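Local coordinates for protein glycerophosphodiester phosphodiesterase (Thermotoga maritima, PDB 1O1Z) that belongs to the glycerophosphodiester phosphodiesterase family, whose members are built on a TIM barrel of parallel strands surrounded by helices, at residues L16-Y21 and G221-E226; L175-Q180 and I201-L206; N207-Y212 and V227-K232. All coordinates share one frame; numbering follows the deposited sequence. Where two conformers were deposited one is given.

Contact 1. Residues L16-Y21 and G221-E226; sequences LGHRGY and GVITDE
H18 and D225 meet where two neighbouring parallel strands end. In H18, CB packs against I223 CG2 at 3.7 Å and has D225 OD1 close by. CG lies anti to the backbone N (chi1 -178°), which runs the imidazole alongside the D225 side chain, both pointing the same way. On one edge of the ring CD2 also touches that methyl, 3.8 Å from I223 CG2. On the other, ND1 donates to D225 OD1 at 2.7 Å, using the syn lone pair of the carboxylate, and CE1 still lies near the same oxygen. The acceptor lies in the imidazole plane, although ring and carboxylate planes are turned 36° apart. A water accepts a second, weak bond from ND1 and donates to D225 OD2, spanning the pair. R19 CG packs over the centre of one imidazole face.

Behind this pair the backbones are bonded in register: L16 N donates to V222 O, T224 N to L16 O at 3.0 Å, and H18 N to T224 O at 2.8 Å. L16 and I223 project to the same side of the sheet, where L16 CD1 and I223 CG1 touch at 4.2 Å. Further on, the edge of the Y21 ring reaches D225 O (Y21 CD1 to D225 O 3.3 Å); its OH is hydrogen-bonded to E228 OE2, and a water bridges it to E226 OE1. Pairing strand 14-18 with strand 221-224 brings first and last strands together, the closure typical of a TIM barrel, with H18 and D225 at the C-terminal strand ends where such barrels usually carry their active sites.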
loop_
_atom_site.group_PDB
_atom_site.type_symbol
_atom_site.label_atom_id
_atom_site.label_comp_id
_atom_site.label_asym_id
_atom_site.label_seq_id
_atom_site.Cartn_x
_atom_site.Cartn_y
_atom_site.Cartn_z
ATOM N N LEU A 16 7.368 -4.680 -3.008
ATOM C CA LEU A 16 7.065 -3.806 -1.876
ATOM C C LEU A 16 6.808 -4.643 -0.644
ATOM O O LEU A 16 6.038 -5.591 -0.707
ATOM C CB LEU A 16 5.847 -2.937 -2.136
ATOM C CG LEU A 16 5.870 -2.006 -3.353
ATOM C CD1 LEU A 16 4.578 -1.160 -3.405
ATOM C CD2 LEU A 16 7.112 -1.121 -3.362
ATOM N N GLY A 17 7.407 -4.253 0.466
ATOM C CA GLY A 17 7.175 -4.907 1.744
ATOM C C GLY A 17 5.871 -4.457 2.355
ATOM O O GLY A 17 5.701 -3.281 2.664
ATOM N N HIS A 18 4.941 -5.391 2.529
ATOM C CA HIS A 18 3.624 -5.153 3.097
ATOM C C HIS A 18 3.728 -4.818 4.577
ATOM O O HIS A 18 4.078 -5.680 5.391
ATOM C CB HIS A 18 2.780 -6.414 2.914
ATOM C CG HIS A 18 1.392 -6.288 3.424
ATOM N ND1 HIS A 18 0.857 -7.169 4.333
ATOM C CD2 HIS A 18 0.432 -5.366 3.177
ATOM C CE1 HIS A 18 -0.390 -6.812 4.606
ATOM N NE2 HIS A 18 -0.672 -5.716 3.930
ATOM N N ARG A 19 3.477 -3.551 4.911
ATOM C CA ARG A 19 3.737 -3.059 6.270
ATOM C C ARG A 19 5.213 -3.220 6.644
ATOM O O ARG A 19 5.580 -3.450 7.798
ATOM C CB ARG A 19 2.797 -3.730 7.267
ATOM C CG ARG A 19 1.372 -3.800 6.826
ATOM C CD ARG A 19 0.415 -4.334 7.868
ATOM N NE ARG A 19 -0.868 -4.637 7.261
ATOM C CZ ARG A 19 -1.796 -5.413 7.784
ATOM N NH1 ARG A 19 -1.638 -5.959 8.976
ATOM N NH2 ARG A 19 -2.901 -5.665 7.095
ATOM N N GLY A 20 6.081 -3.054 5.653
ATOM C CA GLY A 20 7.501 -3.334 5.794
ATOM C C GLY A 20 7.801 -4.819 5.628
ATOM O O GLY A 20 7.041 -5.532 4.985
ATOM N N TYR A 21 8.914 -5.278 6.204
ATOM C CA TYR A 21 9.273 -6.690 6.171
ATOM C C TYR A 21 8.538 -7.343 7.332
ATOM O O TYR A 21 9.128 -7.713 8.348
ATOM C CB TYR A 21 10.780 -6.874 6.292
ATOM C CG TYR A 21 11.311 -8.241 5.909
ATOM C CD1 TYR A 21 10.461 -9.339 5.747
ATOM C CD2 TYR A 21 12.657 -8.433 5.721
ATOM C CE1 TYR A 21 10.938 -10.569 5.398
ATOM C CE2 TYR A 21 13.154 -9.667 5.370
ATOM C CZ TYR A 21 12.298 -10.731 5.204
ATOM O OH TYR A 21 12.801 -11.966 4.840
ATOM N N GLY A 221 4.165 -5.402 -10.167
ATOM C CA GLY A 221 4.570 -5.298 -8.790
ATOM C C GLY A 221 3.845 -6.265 -7.890
ATOM O O GLY A 221 2.755 -6.747 -8.196
ATOM N N VAL A 222 4.482 -6.520 -6.754
ATOM C CA VAL A 222 3.950 -7.419 -5.735
ATOM C C VAL A 222 4.115 -6.790 -4.373
ATOM O O VAL A 222 5.149 -6.217 -4.078
ATOM C CB VAL A 222 4.607 -8.800 -5.826
ATOM C CG1 VAL A 222 6.121 -8.721 -5.615
ATOM C CG2 VAL A 222 3.959 -9.778 -4.822
ATOM N N ILE A 223 3.074 -6.897 -3.549
ATOM C CA ILE A 223 3.080 -6.486 -2.179
ATOM C C ILE A 223 3.096 -7.758 -1.353
ATOM O O ILE A 223 2.200 -8.593 -1.471
ATOM C CB ILE A 223 1.842 -5.597 -1.898
ATOM C CG1 ILE A 223 1.911 -4.316 -2.735
ATOM C CG2 ILE A 223 1.690 -5.336 -0.402
ATOM C CD1 ILE A 223 0.599 -3.579 -2.875
ATOM N N THR A 224 4.155 -7.961 -0.568
ATOM C CA THR A 224 4.400 -9.214 0.117
ATOM C C THR A 224 4.932 -8.991 1.517
ATOM O O THR A 224 5.621 -8.005 1.762
ATOM C CB THR A 224 5.456 -10.044 -0.685
ATOM O OG1 THR A 224 5.692 -11.305 -0.037
ATOM C CG2 THR A 224 6.815 -9.351 -0.759
ATOM N N ASP A 225 4.636 -9.918 2.425
ATOM C CA ASP A 225 5.273 -9.921 3.739
ATOM C C ASP A 225 6.698 -10.514 3.703
ATOM O O ASP A 225 7.513 -10.249 4.579
ATOM C CB ASP A 225 4.452 -10.716 4.735
ATOM C CG ASP A 225 3.018 -10.266 4.832
ATOM O OD1 ASP A 225 2.765 -9.041 4.824
ATOM O OD2 ASP A 225 2.073 -11.099 4.969
ATOM N N GLU A 226 6.960 -11.348 2.704
ATOM C CA GLU A 226 8.182 -12.152 2.601
ATOM C C GLU A 226 9.172 -11.495 1.657
ATOM O O GLU A 226 9.438 -11.965 0.548
ATOM C CB GLU A 226 7.829 -13.563 2.141
ATOM C CG GLU A 226 7.032 -14.358 3.155
ATOM C CD GLU A 226 7.872 -14.901 4.315
ATOM O OE1 GLU A 226 9.122 -14.733 4.343
ATOM O OE2 GLU A 226 7.277 -15.517 5.220
HETATM O O HOH W 1 0.048 -9.738 6.212
HETATM O O HOH W 2 11.293 -13.545 3.108
#

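Contact 2. Residues L175-Q180 and I201-L206; sequences LHVPYQ and IFVWTL
L175 and I201 run side by side, their CD1 methyls 4.1 Å apart, at the apolar centre of a beta-alpha-beta unit: strand 174-178, helix 185-196 and the parallel strand 200-204 of the barrel. V177 and V203 project to the same face, and helix 185-196 packs there through F194 against L175 and L191 against V177. On the other face H176 and F202 also lie alongside each other. F202 CB stands over one side of the imidazole, offset toward its rim, with the two ring planes inclined at 43°. H176 NE2 is hydrogen-bonded to S174 OG.

Between these faces the strands are joined by regular parallel pairing: F202 N bonds to L175 O, V177 N to F202 O, and W204 N to V177 O at 3.1 Å. Past the strand ends, L206 CD1 packs on one face of the Y179 ring, 3.7 Å from Y179 CD2. Q180 OE1 lies over the centre of the opposite face, so the phenol ring is sandwiched between a methyl and an amide oxygen.

W204 turns back toward its partner strand because CG sits between the backbone N and the carbonyl carbon (chi1 60°). That fold lays the indole along P178, whose CA lies over the five-membered ring, 4.2 Å from its centroid. W204 NE1 also donates a hydrogen bond to H176 O (3.0 Å); the oxygen lies in the indole plane, but NE1 stands 68° out of the carbonyl plane. A cis peptide joins W204 to T205 at the polar edge. There W204 O takes Y179 N at 3.2 Å and a water at 2.9 Å, and the same water donates to Q180 OE1.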
loop_
_atom_site.group_PDB
_atom_site.type_symbol
_atom_site.label_atom_id
_atom_site.label_comp_id
_atom_site.label_asym_id
_atom_site.label_seq_id
_atom_site.Cartn_x
_atom_site.Cartn_y
_atom_site.Cartn_z
ATOM N N LEU A 175 -3.395 -0.317 -10.480
ATOM C CA LEU A 175 -4.490 -1.110 -9.937
ATOM C C LEU A 175 -3.871 -2.145 -9.020
ATOM O O LEU A 175 -2.916 -2.802 -9.401
ATOM C CB LEU A 175 -5.252 -1.807 -11.039
ATOM C CG LEU A 175 -5.900 -0.870 -12.054
ATOM C CD1 LEU A 175 -6.477 -1.657 -13.233
ATOM C CD2 LEU A 175 -7.005 -0.031 -11.415
ATOM N N HIS A 176 -4.405 -2.238 -7.806
ATOM C CA HIS A 176 -3.860 -3.101 -6.767
ATOM C C HIS A 176 -4.895 -4.175 -6.531
ATOM O O HIS A 176 -5.909 -3.941 -5.885
ATOM C CB HIS A 176 -3.605 -2.279 -5.501
ATOM C CG HIS A 176 -2.603 -1.176 -5.684
ATOM N ND1 HIS A 176 -1.827 -0.706 -4.648
ATOM C CD2 HIS A 176 -2.252 -0.446 -6.778
ATOM C CE1 HIS A 176 -1.043 0.269 -5.093
ATOM N NE2 HIS A 176 -1.288 0.455 -6.382
ATOM N N VAL A 177 -4.637 -5.344 -7.096
ATOM C CA VAL A 177 -5.648 -6.392 -7.203
ATOM C C VAL A 177 -5.256 -7.590 -6.343
ATOM O O VAL A 177 -4.081 -7.927 -6.166
ATOM C CB VAL A 177 -5.875 -6.797 -8.664
ATOM C CG1 VAL A 177 -6.067 -5.551 -9.545
ATOM C CG2 VAL A 177 -4.756 -7.550 -9.165
ATOM N N PRO A 178 -6.232 -8.248 -5.750
ATOM C CA PRO A 178 -5.940 -9.463 -5.002
ATOM C C PRO A 178 -5.406 -10.511 -5.951
ATOM O O PRO A 178 -5.874 -10.627 -7.072
ATOM C CB PRO A 178 -7.291 -9.875 -4.430
ATOM C CG PRO A 178 -8.297 -9.020 -5.071
ATOM C CD PRO A 178 -7.660 -7.898 -5.739
ATOM N N TYR A 179 -4.423 -11.290 -5.530
ATOM C CA TYR A 179 -3.884 -12.294 -6.459
ATOM C C TYR A 179 -4.895 -13.341 -6.952
ATOM O O TYR A 179 -4.725 -13.922 -8.019
ATOM C CB TYR A 179 -2.631 -12.968 -5.877
ATOM C CG TYR A 179 -2.836 -13.727 -4.612
ATOM C CD1 TYR A 179 -3.257 -15.050 -4.622
ATOM C CD2 TYR A 179 -2.522 -13.147 -3.372
ATOM C CE1 TYR A 179 -3.411 -15.762 -3.457
ATOM C CE2 TYR A 179 -2.647 -13.863 -2.211
ATOM C CZ TYR A 179 -3.092 -15.163 -2.248
ATOM O OH TYR A 179 -3.235 -15.858 -1.070
ATOM N N GLN A 180 -5.948 -13.556 -6.173
ATOM C CA GLN A 180 -7.019 -14.465 -6.524
ATOM C C GLN A 180 -7.784 -14.019 -7.774
ATOM O O GLN A 180 -8.464 -14.839 -8.406
ATOM C CB GLN A 180 -7.975 -14.632 -5.344
ATOM C CG GLN A 180 -7.329 -15.301 -4.111
ATOM C CD GLN A 180 -6.764 -14.331 -3.094
ATOM O OE1 GLN A 180 -6.511 -13.159 -3.389
ATOM N NE2 GLN A 180 -6.563 -14.822 -1.865
ATOM N N ILE A 201 0.115 -2.796 -12.734
ATOM C CA ILE A 201 -0.659 -3.770 -11.976
ATOM C C ILE A 201 0.158 -4.302 -10.808
ATOM O O ILE A 201 1.214 -4.883 -11.017
ATOM C CB ILE A 201 -1.044 -4.967 -12.901
ATOM C CG1 ILE A 201 -1.741 -4.493 -14.204
ATOM C CG2 ILE A 201 -1.853 -5.981 -12.105
ATOM C CD1 ILE A 201 -3.004 -3.706 -14.009
ATOM N N PHE A 202 -0.333 -4.097 -9.590
ATOM C CA PHE A 202 0.259 -4.653 -8.376
ATOM C C PHE A 202 -0.689 -5.724 -7.860
ATOM O O PHE A 202 -1.922 -5.595 -7.956
ATOM C CB PHE A 202 0.412 -3.606 -7.265
ATOM C CG PHE A 202 1.559 -2.662 -7.443
ATOM C CD1 PHE A 202 1.414 -1.515 -8.187
ATOM C CD2 PHE A 202 2.790 -2.906 -6.802
ATOM C CE1 PHE A 202 2.472 -0.633 -8.360
ATOM C CE2 PHE A 202 3.850 -2.018 -6.989
ATOM C CZ PHE A 202 3.670 -0.877 -7.754
ATOM N N VAL A 203 -0.123 -6.793 -7.322
ATOM C CA VAL A 203 -0.917 -7.801 -6.627
ATOM C C VAL A 203 -0.604 -7.843 -5.147
ATOM O O VAL A 203 0.505 -7.584 -4.754
ATOM C CB VAL A 203 -0.792 -9.192 -7.266
ATOM C CG1 VAL A 203 -1.285 -9.135 -8.683
ATOM C CG2 VAL A 203 0.614 -9.725 -7.196
ATOM N N TRP A 204 -1.608 -8.154 -4.328
ATOM C CA TRP A 204 -1.450 -8.233 -2.877
ATOM C C TRP A 204 -2.337 -9.319 -2.287
ATOM O O TRP A 204 -3.272 -9.773 -2.938
ATOM C CB TRP A 204 -1.842 -6.901 -2.235
ATOM C CG TRP A 204 -3.295 -6.513 -2.521
ATOM C CD1 TRP A 204 -3.744 -5.854 -3.613
ATOM C CD2 TRP A 204 -4.465 -6.821 -1.733
ATOM N NE1 TRP A 204 -5.110 -5.710 -3.559
ATOM C CE2 TRP A 204 -5.581 -6.281 -2.411
ATOM C CE3 TRP A 204 -4.680 -7.477 -0.521
ATOM C CZ2 TRP A 204 -6.887 -6.385 -1.929
ATOM C CZ3 TRP A 204 -5.981 -7.584 -0.037
ATOM C CH2 TRP A 204 -7.069 -7.038 -0.746
ATOM N N THR A 205 -2.075 -9.775 -1.061
ATOM C CA THR A 205 -0.793 -9.717 -0.390
ATOM C C THR A 205 -0.230 -11.110 -0.590
ATOM O O THR A 205 -0.732 -12.096 -0.037
ATOM C CB THR A 205 -0.990 -9.462 1.106
ATOM O OG1 THR A 205 -1.420 -8.109 1.298
ATOM C CG2 THR A 205 0.357 -9.578 1.837
ATOM N N LEU A 206 0.785 -11.194 -1.435
ATOM C CA LEU A 206 1.183 -12.478 -1.979
ATOM C C LEU A 206 2.438 -12.973 -1.280
ATOM O O LEU A 206 3.487 -12.328 -1.341
ATOM C CB LEU A 206 1.385 -12.335 -3.487
ATOM C CG LEU A 206 1.764 -13.619 -4.209
ATOM C CD1 LEU A 206 0.773 -14.744 -3.935
ATOM C CD2 LEU A 206 1.910 -13.352 -5.670
HETATM O O HOH W 3 -5.646 -11.086 -1.809
#

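Contact 3. Residues N207-Y212 and V227-K232; sequences NDPEIY and VELFVK
N207 opens the contact by laying its backbone carbonyl against the rim of the F230 ring: N207 O lies 3.7 Å from F230 CE1, close to the ring plane. The same oxygen is near a methyl of L229, CD2. These residues belong to the packing of the last two helices of the TIM barrel, 209-215 and 227-232, across the outside of strand 221-224, on which V222 touches both Y212 and F230. The N207 side chain turns elsewhere: OD1 accepts from D225 N, fastening this loop to the loop that follows the last barrel strand.

D208 is the N-cap of helix 209-215. Its CG is anti to the backbone N (chi1 -179°), and OD1 takes E210 N at 2.9 Å together with a weaker bond from I211 N. Two amides of the first helical turn thus share one carboxylate oxygen, and the start of the helix would probably favour the negative charge there. The backbone N of D208 faces the F230 ring edge at CZ, 3.9 Å away.

P209 begins the helix. Its CG rests 4.2 Å from L229 CD2, an apolar touch at the margin of the contact, where L233 also packs on the proline.

One turn on from D208, Y212 offers its ring face to F230. The two side chains slide past each other in opposite directions, and F230 presents an edge to that face: centroids 4.7 Å apart, planes at 53°. A water bridges Y212 OH and F230 O, donating to the carbonyl. The packing is tight: F230 CE2 comes within 3.4 Å of Y212 CG, while F230 CD2 stands 3.7 Å above the centre of the Y212 ring.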
loop_
_atom_site.group_PDB
_atom_site.type_symbol
_atom_site.label_atom_id
_atom_site.label_comp_id
_atom_site.label_asym_id
_atom_site.label_seq_id
_atom_site.Cartn_x
_atom_site.Cartn_y
_atom_site.Cartn_z
ATOM N N ASN A 207 2.326 -14.119 -0.628
ATOM C CA ASN A 207 3.454 -14.740 0.054
ATOM C C ASN A 207 3.842 -16.095 -0.535
ATOM O O ASN A 207 4.809 -16.708 -0.094
ATOM C CB ASN A 207 3.140 -14.860 1.542
ATOM C CG ASN A 207 3.012 -13.515 2.215
ATOM O OD1 ASN A 207 3.681 -12.563 1.843
ATOM N ND2 ASN A 207 2.140 -13.435 3.225
ATOM N N ASP A 208 3.089 -16.558 -1.522
ATOM C CA ASP A 208 3.211 -17.913 -2.070
ATOM C C ASP A 208 4.021 -17.837 -3.362
ATOM O O ASP A 208 3.564 -17.295 -4.361
ATOM C CB ASP A 208 1.787 -18.450 -2.328
ATOM C CG ASP A 208 1.754 -19.868 -2.874
ATOM O OD1 ASP A 208 2.712 -20.262 -3.551
ATOM O OD2 ASP A 208 0.788 -20.649 -2.678
ATOM N N PRO A 209 5.244 -18.370 -3.368
ATOM C CA PRO A 209 6.085 -18.260 -4.567
ATOM C C PRO A 209 5.578 -19.008 -5.794
ATOM O O PRO A 209 5.952 -18.662 -6.929
ATOM C CB PRO A 209 7.451 -18.834 -4.109
ATOM C CG PRO A 209 7.226 -19.508 -2.861
ATOM C CD PRO A 209 5.922 -19.074 -2.269
ATOM N N GLU A 210 4.777 -20.043 -5.600
ATOM C CA GLU A 210 4.239 -20.780 -6.726
ATOM C C GLU A 210 3.186 -19.969 -7.451
ATOM O O GLU A 210 3.182 -19.909 -8.676
ATOM C CB GLU A 210 3.680 -22.125 -6.308
ATOM C CG GLU A 210 3.060 -22.926 -7.442
ATOM C CD GLU A 210 4.012 -23.244 -8.596
ATOM O OE1 GLU A 210 5.257 -23.147 -8.449
ATOM O OE2 GLU A 210 3.495 -23.606 -9.674
ATOM N N ILE A 211 2.295 -19.336 -6.700
ATOM C CA ILE A 211 1.310 -18.450 -7.329
ATOM C C ILE A 211 2.026 -17.297 -8.024
ATOM O O ILE A 211 1.694 -16.933 -9.143
ATOM C CB ILE A 211 0.296 -17.943 -6.311
ATOM C CG1 ILE A 211 -0.586 -19.097 -5.830
ATOM C CG2 ILE A 211 -0.581 -16.824 -6.925
ATOM C CD1 ILE A 211 -1.437 -18.760 -4.634
ATOM N N TYR A 212 3.057 -16.762 -7.386
ATOM C CA TYR A 212 3.837 -15.686 -7.983
ATOM C C TYR A 212 4.402 -16.100 -9.338
ATOM O O TYR A 212 4.337 -15.346 -10.305
ATOM C CB TYR A 212 4.972 -15.306 -7.028
ATOM C CG TYR A 212 5.864 -14.153 -7.450
ATOM C CD1 TYR A 212 5.333 -12.922 -7.787
ATOM C CD2 TYR A 212 7.245 -14.299 -7.495
ATOM C CE1 TYR A 212 6.146 -11.856 -8.126
ATOM C CE2 TYR A 212 8.071 -13.233 -7.843
ATOM C CZ TYR A 212 7.505 -12.010 -8.152
ATOM O OH TYR A 212 8.294 -10.931 -8.497
ATOM N N VAL A 227 9.748 -10.387 2.127
ATOM C CA VAL A 227 10.573 -9.563 1.266
ATOM C C VAL A 227 11.793 -10.268 0.687
ATOM O O VAL A 227 12.019 -10.243 -0.529
ATOM C CB VAL A 227 11.001 -8.256 1.971
ATOM C CG1 VAL A 227 11.968 -7.483 1.116
ATOM C CG2 VAL A 227 9.786 -7.428 2.320
ATOM N N GLU A 228 12.617 -10.907 1.522
ATOM C CA GLU A 228 13.829 -11.542 0.998
ATOM C C GLU A 228 13.502 -12.626 -0.020
ATOM O O GLU A 228 14.162 -12.750 -1.033
ATOM C CB GLU A 228 14.673 -12.175 2.110
ATOM C CG GLU A 228 15.342 -11.205 3.065
ATOM C CD GLU A 228 16.011 -11.931 4.232
ATOM O OE1 GLU A 228 17.215 -12.236 4.108
ATOM O OE2 GLU A 228 15.337 -12.235 5.256
ATOM N N LEU A 229 12.473 -13.424 0.268
ATOM C CA LEU A 229 12.034 -14.470 -0.640
ATOM C C LEU A 229 11.747 -13.893 -2.023
ATOM O O LEU A 229 12.244 -14.357 -3.015
ATOM C CB LEU A 229 10.798 -15.154 -0.065
ATOM C CG LEU A 229 10.081 -16.192 -0.929
ATOM C CD1 LEU A 229 11.003 -17.296 -1.369
ATOM C CD2 LEU A 229 8.876 -16.722 -0.144
ATOM N N PHE A 230 10.927 -12.847 -2.082
ATOM C CA PHE A 230 10.475 -12.345 -3.355
ATOM C C PHE A 230 11.557 -11.561 -4.083
ATOM O O PHE A 230 11.670 -11.600 -5.315
ATOM C CB PHE A 230 9.162 -11.561 -3.170
ATOM C CG PHE A 230 7.968 -12.449 -3.117
ATOM C CD1 PHE A 230 7.751 -13.291 -2.051
ATOM C CD2 PHE A 230 7.065 -12.468 -4.166
ATOM C CE1 PHE A 230 6.655 -14.171 -2.028
ATOM C CE2 PHE A 230 5.970 -13.317 -4.134
ATOM C CZ PHE A 230 5.776 -14.175 -3.061
ATOM N N VAL A 231 12.413 -10.899 -3.326
ATOM C CA VAL A 231 13.584 -10.269 -3.932
ATOM C C VAL A 231 14.467 -11.309 -4.631
ATOM O O VAL A 231 14.927 -11.093 -5.747
ATOM C CB VAL A 231 14.372 -9.441 -2.899
ATOM C CG1 VAL A 231 15.732 -9.006 -3.474
ATOM C CG2 VAL A 231 13.547 -8.233 -2.446
ATOM N N LYS A 232 14.669 -12.468 -3.999
ATOM C CA LYS A 232 15.539 -13.525 -4.528
ATOM C C LYS A 232 14.893 -14.315 -5.674
ATOM O O LYS A 232 15.574 -15.049 -6.391
ATOM C CB LYS A 232 16.012 -14.445 -3.403
ATOM C CG LYS A 232 17.023 -13.743 -2.490
ATOM C CD LYS A 232 17.677 -14.642 -1.466
ATOM C CE LYS A 232 18.734 -13.867 -0.679
ATOM N NZ LYS A 232 19.374 -14.685 0.372
HETATM O O HOH W 4 10.784 -10.865 -7.768
#

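Overall arrangement
Contacts 1 and 2 lie in the buried barrel sheet and are joined where strand 221-224 of contact 1 neighbours strand 200-204 of contact 2, with I223 N probably bonded to V203 O and I223 O to L206 N. Both rely on parallel backbone pairing, but contact 2 joins strands linked through a single helix, whereas contact 1 brings together strands far apart in sequence and adds a histidine-carboxylate pair. Contact 3 is only partly buried, about 17 Å from the chain centre to its own centre. It has no direct hydrogen bond between its segments and depends on aromatic and apolar packing. F230 packs it against T224 of contact 1, and L206 of contact 2 rests on Y212.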